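Local coordinates for protein D-xylonate dehydratase (Caulobacter crescentus, PDB 5OYN) that catalyses the dehydration of D-xylonate to 2-dehydro-3-deoxy-D-arabinonate, and of D-gluconate with similar efficiency, using a [2Fe-2S] cluster and magnesium, at residues A[460-466]-A[513-517]; A[395-399]-A[518-523]; A[154-158]-A[227-231]. All coordinates share one frame; numbering follows the deposited sequence.

Following the chain from the N terminus, contact 3 comes first: 227-231, just past helix 215-225, returns to the outer edge of the parallel sheet at 154-158 and closes its loop in the N-terminal part of the enzyme. The other two belong to the C-terminal part, on the opposite side of the chain's centre. Contact 2 opens at 395-399; contact 1 opens later, at 460-466, and closes first, at 513-517, with 518-523 following directly to close contact 2. Contact 1 therefore lies within contact 2's span. The two touch, R460 NH1 probably bonding to L520 O, and together they tie the loop between strands 507-511 and 528-532 to those after strand 455-460 and between strands 392-393 and 401-404.

Contact 1 (A[460-466]-A[513-517]); sequences RGAGPIG and ESAIG
E513 pushes its carboxylate into the turn at 464-466 and takes two successive backbone N-H groups, a side-chain-to-backbone anchor between two loops of the mixed-sheet C-terminal domain. E513 OE2 accepts from I465 N at 2.8 Å through its syn lone pair, the N-H...O angle being 154°. E513 OE1 accepts from G466 N, also at 2.8 Å, on the syn side but 25° out of the carboxylate plane. With both oxygens engaged the group cannot easily rotate, and Q575 also hydrogen-bonds OE2. CG of E513 sits between its backbone N and carbonyl carbon (chi1 64°), and the extended chain beyond carries the acid to the turn. G463 CA packs over one face of this carboxylate, where a CB would collide with OE1. The I465 and I516 side chains cross at about a right angle, CG1 of I465 4.0 Å from CG2 of I516, and A515 CB packs on G466 CA. In the second shell, D495 accepts from G461 N, A462 N and S514 N, linking the two loops, while R460 forms a salt bridge with D435. The loop then runs on to the magnesium ligand E472. Beside S514, the R460 chain passes with CD 3.4 Å from OG.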
loop_
_atom_site.group_PDB
_atom_site.type_symbol
_atom_site.label_atom_id
_atom_site.label_comp_id
_atom_site.label_asym_id
_atom_site.label_seq_id
_atom_site.Cartn_x
_atom_site.Cartn_y
_atom_site.Cartn_z
ATOM N N ARG A 460 -23.205 -40.127 4.238
ATOM C CA ARG A 460 -21.963 -40.882 4.147
ATOM C C ARG A 460 -21.240 -40.530 2.854
ATOM O O ARG A 460 -21.839 -40.027 1.898
ATOM C CB ARG A 460 -22.203 -42.401 4.212
ATOM C CG ARG A 460 -23.105 -42.935 3.103
ATOM C CD ARG A 460 -22.727 -44.348 2.657
ATOM N NE ARG A 460 -23.820 -44.945 1.888
ATOM C CZ ARG A 460 -24.654 -45.871 2.356
ATOM N NH1 ARG A 460 -24.514 -46.329 3.591
ATOM N NH2 ARG A 460 -25.629 -46.341 1.586
ATOM N N GLY A 461 -19.942 -40.826 2.832
ATOM C CA GLY A 461 -19.083 -40.458 1.731
ATOM C C GLY A 461 -18.492 -39.070 1.825
ATOM O O GLY A 461 -17.918 -38.584 0.837
ATOM N N ALA A 462 -18.612 -38.416 2.984
ATOM C CA ALA A 462 -18.154 -37.047 3.178
ATOM C C ALA A 462 -16.917 -36.972 4.068
ATOM O O ALA A 462 -16.649 -35.929 4.679
ATOM C CB ALA A 462 -19.283 -36.185 3.750
ATOM N N GLY A 463 -16.147 -38.045 4.139
ATOM C CA GLY A 463 -14.958 -38.042 4.948
ATOM C C GLY A 463 -13.746 -37.655 4.140
ATOM O O GLY A 463 -13.839 -37.336 2.947
ATOM N N PRO A 464 -12.576 -37.684 4.784
ATOM C CA PRO A 464 -11.335 -37.288 4.098
ATOM C C PRO A 464 -11.108 -37.984 2.770
ATOM O O PRO A 464 -10.519 -37.387 1.856
ATOM C CB PRO A 464 -10.244 -37.656 5.111
ATOM C CG PRO A 464 -10.932 -37.597 6.449
ATOM C CD PRO A 464 -12.387 -37.900 6.229
ATOM N N ILE A 465 -11.556 -39.228 2.630
ATOM C CA ILE A 465 -11.324 -39.980 1.402
ATOM C C ILE A 465 -12.514 -39.870 0.463
ATOM O O ILE A 465 -12.347 -39.708 -0.751
ATOM C CB ILE A 465 -11.008 -41.454 1.744
ATOM C CG1 ILE A 465 -9.843 -41.549 2.736
ATOM C CG2 ILE A 465 -10.707 -42.252 0.488
ATOM C CD1 ILE A 465 -8.507 -41.122 2.160
ATOM N N GLY A 466 -13.724 -39.935 1.013
ATOM C CA GLY A 466 -14.904 -40.014 0.169
ATOM C C GLY A 466 -15.151 -38.759 -0.650
ATOM O O GLY A 466 -15.555 -38.840 -1.816
ATOM N N GLU A 513 -14.464 -43.646 8.089
ATOM C CA GLU A 513 -15.561 -43.215 7.240
ATOM C C GLU A 513 -16.077 -44.375 6.396
ATOM O O GLU A 513 -15.415 -45.400 6.225
ATOM C CB GLU A 513 -15.116 -42.076 6.324
ATOM C CG GLU A 513 -14.049 -42.507 5.355
ATOM C CD GLU A 513 -13.540 -41.389 4.489
ATOM O OE1 GLU A 513 -14.309 -40.938 3.608
ATOM O OE2 GLU A 513 -12.369 -40.981 4.680
ATOM N N SER A 514 -17.277 -44.179 5.849
ATOM C CA SER A 514 -17.870 -45.154 4.939
ATOM C C SER A 514 -16.885 -45.588 3.856
ATOM O O SER A 514 -16.637 -46.782 3.671
ATOM C CB SER A 514 -19.139 -44.562 4.320
ATOM O OG SER A 514 -19.417 -45.126 3.051
ATOM N N ALA A 515 -16.282 -44.629 3.155
ATOM C CA ALA A 515 -15.551 -44.936 1.931
ATOM C C ALA A 515 -14.317 -45.811 2.143
ATOM O O ALA A 515 -13.713 -46.238 1.148
ATOM C CB ALA A 515 -15.136 -43.643 1.231
ATOM N N ILE A 516 -13.903 -46.076 3.382
ATOM C CA ILE A 516 -12.835 -47.054 3.575
ATOM C C ILE A 516 -13.371 -48.230 4.382
ATOM O O ILE A 516 -12.623 -48.918 5.087
ATOM C CB ILE A 516 -11.586 -46.431 4.228
ATOM C CG1 ILE A 516 -11.875 -45.894 5.626
ATOM C CG2 ILE A 516 -11.007 -45.358 3.334
ATOM C CD1 ILE A 516 -10.634 -45.907 6.514
ATOM N N GLY A 517 -14.671 -48.478 4.268
ATOM C CA GLY A 517 -15.269 -49.624 4.917
ATOM C C GLY A 517 -15.551 -49.465 6.389
ATOM O O GLY A 517 -15.480 -50.448 7.132
#

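Contact 2 (A[395-399]-A[518-523]); sequences KGNLF and GGLSWL
L398 lays its CD2 methyl over one face of the W522 indole, 4.1 Å above the plane and offset toward the rim. The pair joins two loops beside the mixed β-sheet of the C-terminal domain, and this is chiefly van der Waals packing. L398 CD2 also meets L520 CD2 at 3.9 Å and L523 CB at 4.0 Å, so three residues of 518-523 pack on one leucine branch. CG of L398 lies anti to its carbonyl carbon (chi1 -77°), beside the backbone N, which turns the isobutyl group toward 518-523. Both L398 and L523 also touch I529, adding strand 528-532 to the cluster. N397 brings ND2 to the benzene edge of W522, near the ring plane, its amide turned 64° from the indole, while its OD1 accepts from A540 N on strand 537-540. Shortened to an alanine, N397 would probably leave A540 N without that acceptor and open a gap beside the CH2 and CZ2 edge of the indole. Where CA atoms are nearest, L398 CA to G519 CA at 3.8 Å, a CB on G519 would run into N397 O and L398 CA. G519 O shares the L398 side of the indole, 3.2 Å above the W522 ring plane.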
loop_
_atom_site.group_PDB
_atom_site.type_symbol
_atom_site.label_atom_id
_atom_site.label_comp_id
_atom_site.label_asym_id
_atom_site.label_seq_id
_atom_site.Cartn_x
_atom_site.Cartn_y
_atom_site.Cartn_z
ATOM N N LYS A 395 -19.415 -44.391 20.366
ATOM C CA LYS A 395 -18.813 -45.611 19.864
ATOM C C LYS A 395 -19.921 -46.580 19.482
ATOM O O LYS A 395 -21.033 -46.529 20.018
ATOM C CB LYS A 395 -17.889 -46.236 20.925
ATOM C CG LYS A 395 -16.584 -46.790 20.377
ATOM C CD LYS A 395 -15.436 -46.708 21.400
ATOM C CE LYS A 395 -15.848 -47.217 22.788
ATOM N NZ LYS A 395 -16.092 -48.690 22.845
ATOM N N GLY A 396 -19.616 -47.466 18.549
ATOM C CA GLY A 396 -20.563 -48.510 18.233
ATOM C C GLY A 396 -20.053 -49.418 17.143
ATOM O O GLY A 396 -18.846 -49.530 16.905
ATOM N N ASN A 397 -21.012 -50.080 16.500
ATOM C CA ASN A 397 -20.745 -50.890 15.326
ATOM C C ASN A 397 -20.720 -50.065 14.048
ATOM O O ASN A 397 -20.358 -50.600 12.993
ATOM C CB ASN A 397 -21.795 -51.999 15.216
ATOM C CG ASN A 397 -23.182 -51.463 14.915
ATOM O OD1 ASN A 397 -23.513 -50.325 15.252
ATOM N ND2 ASN A 397 -24.003 -52.284 14.277
ATOM N N LEU A 398 -21.086 -48.782 14.117
ATOM C CA LEU A 398 -21.117 -47.932 12.934
ATOM C C LEU A 398 -19.832 -47.142 12.733
ATOM O O LEU A 398 -19.532 -46.747 11.602
ATOM C CB LEU A 398 -22.298 -46.969 13.020
ATOM C CG LEU A 398 -23.645 -47.612 12.703
ATOM C CD1 LEU A 398 -24.789 -46.728 13.185
ATOM C CD2 LEU A 398 -23.771 -47.931 11.212
ATOM N N PHE A 399 -19.075 -46.910 13.799
ATOM C CA PHE A 399 -17.818 -46.178 13.769
ATOM C C PHE A 399 -17.157 -46.374 15.122
ATOM O O PHE A 399 -17.840 -46.500 16.147
ATOM C CB PHE A 399 -18.029 -44.679 13.503
ATOM C CG PHE A 399 -19.171 -44.087 14.283
ATOM C CD1 PHE A 399 -19.007 -43.731 15.618
ATOM C CD2 PHE A 399 -20.410 -43.900 13.683
ATOM C CE1 PHE A 399 -20.060 -43.211 16.349
ATOM C CE2 PHE A 399 -21.468 -43.376 14.406
ATOM C CZ PHE A 399 -21.292 -43.027 15.745
ATOM N N GLY A 518 -15.848 -48.253 6.845
ATOM C CA GLY A 518 -16.370 -48.076 8.182
ATOM C C GLY A 518 -17.807 -48.542 8.250
ATOM O O GLY A 518 -18.456 -48.797 7.236
ATOM N N GLY A 519 -18.319 -48.644 9.479
ATOM C CA GLY A 519 -19.651 -49.199 9.677
ATOM C C GLY A 519 -20.739 -48.525 8.859
ATOM O O GLY A 519 -21.739 -49.155 8.503
ATOM N N LEU A 520 -20.569 -47.242 8.544
ATOM C CA LEU A 520 -21.590 -46.567 7.754
ATOM C C LEU A 520 -21.667 -47.081 6.320
ATOM O O LEU A 520 -22.611 -46.724 5.609
ATOM C CB LEU A 520 -21.343 -45.054 7.764
ATOM C CG LEU A 520 -21.765 -44.337 9.056
ATOM C CD1 LEU A 520 -21.421 -42.865 9.004
ATOM C CD2 LEU A 520 -23.250 -44.535 9.347
ATOM N N SER A 521 -20.717 -47.918 5.882
ATOM C CA SER A 521 -20.774 -48.423 4.511
ATOM C C SER A 521 -21.916 -49.410 4.314
ATOM O O SER A 521 -22.435 -49.529 3.198
ATOM C CB SER A 521 -19.447 -49.069 4.103
ATOM O OG SER A 521 -18.819 -49.720 5.190
ATOM N N TRP A 522 -22.339 -50.112 5.370
ATOM C CA TRP A 522 -23.374 -51.125 5.228
ATOM C C TRP A 522 -24.729 -50.705 5.770
ATOM O O TRP A 522 -25.704 -51.438 5.569
ATOM C CB TRP A 522 -22.947 -52.447 5.891
ATOM C CG TRP A 522 -22.400 -52.393 7.310
ATOM C CD1 TRP A 522 -21.084 -52.525 7.696
ATOM C CD2 TRP A 522 -23.156 -52.262 8.521
ATOM N NE1 TRP A 522 -20.981 -52.458 9.070
ATOM C CE2 TRP A 522 -22.236 -52.290 9.599
ATOM C CE3 TRP A 522 -24.515 -52.102 8.801
ATOM C CZ2 TRP A 522 -22.637 -52.167 10.929
ATOM C CZ3 TRP A 522 -24.915 -51.982 10.130
ATOM C CH2 TRP A 522 -23.979 -52.018 11.175
ATOM N N LEU A 523 -24.827 -49.557 6.436
ATOM C CA LEU A 523 -26.118 -49.111 6.945
ATOM C C LEU A 523 -27.069 -48.802 5.791
ATOM O O LEU A 523 -26.655 -48.398 4.701
ATOM C CB LEU A 523 -25.937 -47.891 7.844
ATOM C CG LEU A 523 -27.150 -47.114 8.353
ATOM C CD1 LEU A 523 -27.629 -47.637 9.700
ATOM C CD2 LEU A 523 -26.755 -45.667 8.488
#

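Contact 3 (A[154-158]-A[227-231]); sequences PAIVL and GLSLT
V157 and L228 are joined by a backbone hydrogen bond at the outer edge of the four-stranded parallel sheet of the N-terminal part of the enzyme. Strand 155-159 is the last of this sheet within the chain; on its inner side I156 and L158 bond to strand 130-135, and the loop 227-231 lies along its outer side. That loop begins at G227, where a Schellman motif ends helix 215-225 and turns the chain back toward the sheet.

The direct polar link is a single bond, V157 N to L228 O at 2.9 Å. It is nearly straight at hydrogen, 172°, although the donor is tilted 27° from the carbonyl plane. A weaker CA-H...O contact from I156 CA, 3.5 Å away, reaches the same oxygen, so L228 O is met by two neighbouring residues of the strand.

Apolar contacts lie around it. I156 has CG1 anti to its backbone N (chi1 -167°) and an extended chain beyond, which carries I156 CD1 to within 4.3 Å of L230 CD2. The side chain also touches T250 and I254 of helix 241-259 and V358 of another loop. V157 packs instead on I145 of helix 141-151, where L228 joins it, so the two strand residues reach different helices. S229 turns its CB rather than its hydroxyl to the strand, CB of S229 lying 3.2 Å from V157 O.

Water carries the remaining polar link. Beyond S229 the loop leaves the strand, and one water bridges their backbones. The water donates to V157 O at 2.6 Å and accepts from L230 N at 3.0 Å.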
loop_
_atom_site.group_PDB
_atom_site.type_symbol
_atom_site.label_atom_id
_atom_site.label_comp_id
_atom_site.label_asym_id
_atom_site.label_seq_id
_atom_site.Cartn_x
_atom_site.Cartn_y
_atom_site.Cartn_z
ATOM N N PRO A 154 11.284 -20.594 16.757
ATOM C CA PRO A 154 10.357 -19.835 17.612
ATOM C C PRO A 154 9.250 -19.178 16.792
ATOM O O PRO A 154 9.503 -18.535 15.771
ATOM C CB PRO A 154 11.259 -18.800 18.292
ATOM C CG PRO A 154 12.650 -19.327 18.148
ATOM C CD PRO A 154 12.680 -20.155 16.914
ATOM N N ALA A 155 8.009 -19.378 17.240
ATOM C CA ALA A 155 6.812 -18.988 16.511
ATOM C C ALA A 155 5.855 -18.268 17.445
ATOM O O ALA A 155 5.970 -18.354 18.667
ATOM C CB ALA A 155 6.112 -20.202 15.904
ATOM N N ILE A 156 4.898 -17.555 16.858
ATOM C CA ILE A 156 3.855 -16.891 17.636
ATOM C C ILE A 156 2.694 -16.619 16.693
ATOM O O ILE A 156 2.896 -16.281 15.521
ATOM C CB ILE A 156 4.403 -15.611 18.313
ATOM C CG1 ILE A 156 3.457 -15.075 19.374
ATOM C CG2 ILE A 156 4.778 -14.529 17.284
ATOM C CD1 ILE A 156 4.011 -13.793 20.026
ATOM N N VAL A 157 1.469 -16.829 17.191
ATOM C CA VAL A 157 0.279 -16.646 16.367
ATOM C C VAL A 157 -0.237 -15.231 16.555
ATOM O O VAL A 157 -0.277 -14.711 17.678
ATOM C CB VAL A 157 -0.813 -17.671 16.712
ATOM C CG1 VAL A 157 -2.173 -17.183 16.210
ATOM C CG2 VAL A 157 -0.480 -19.041 16.123
ATOM N N LEU A 158 -0.617 -14.600 15.443
ATOM C CA LEU A 158 -1.351 -13.344 15.463
ATOM C C LEU A 158 -2.693 -13.588 14.801
ATOM O O LEU A 158 -2.746 -13.969 13.628
ATOM C CB LEU A 158 -0.589 -12.225 14.749
ATOM C CG LEU A 158 -1.346 -10.889 14.725
ATOM C CD1 LEU A 158 -1.669 -10.384 16.140
ATOM C CD2 LEU A 158 -0.551 -9.876 13.975
ATOM N N GLY A 227 -1.129 -21.348 24.605
ATOM C CA GLY A 227 -0.007 -20.504 24.974
ATOM C C GLY A 227 0.854 -20.058 23.818
ATOM O O GLY A 227 2.035 -19.759 24.020
ATOM N N LEU A 228 0.284 -19.994 22.610
ATOM C CA LEU A 228 0.995 -19.664 21.384
ATOM C C LEU A 228 0.762 -18.229 20.906
ATOM O O LEU A 228 1.397 -17.805 19.936
ATOM C CB LEU A 228 0.591 -20.649 20.280
ATOM C CG LEU A 228 1.471 -21.902 20.227
ATOM C CD1 LEU A 228 1.039 -22.866 19.122
ATOM C CD2 LEU A 228 2.918 -21.487 20.044
ATOM N N SER A 229 -0.121 -17.477 21.555
ATOM C CA SER A 229 -0.329 -16.078 21.223
ATOM C C SER A 229 -0.436 -15.291 22.517
ATOM O O SER A 229 -0.615 -15.867 23.593
ATOM C CB SER A 229 -1.584 -15.883 20.375
ATOM O OG SER A 229 -2.724 -16.183 21.140
ATOM N N LEU A 230 -0.304 -13.968 22.409
ATOM C CA LEU A 230 -0.325 -13.124 23.595
ATOM C C LEU A 230 -1.709 -13.127 24.231
ATOM O O LEU A 230 -2.719 -13.431 23.594
ATOM C CB LEU A 230 0.095 -11.695 23.255
ATOM C CG LEU A 230 1.533 -11.486 22.752
ATOM C CD1 LEU A 230 1.797 -10.021 22.508
ATOM C CD2 LEU A 230 2.586 -12.076 23.712
ATOM N N THR A 231 -1.750 -12.805 25.514
ATOM C CA THR A 231 -3.012 -12.869 26.234
ATOM C C THR A 231 -3.975 -11.847 25.653
ATOM O O THR A 231 -3.617 -10.678 25.462
ATOM C CB THR A 231 -2.800 -12.614 27.732
ATOM O OG1 THR A 231 -1.703 -13.398 28.209
ATOM C CG2 THR A 231 -4.023 -12.992 28.505
HETATM O O HOH W 1 -0.190 -12.966 19.604
#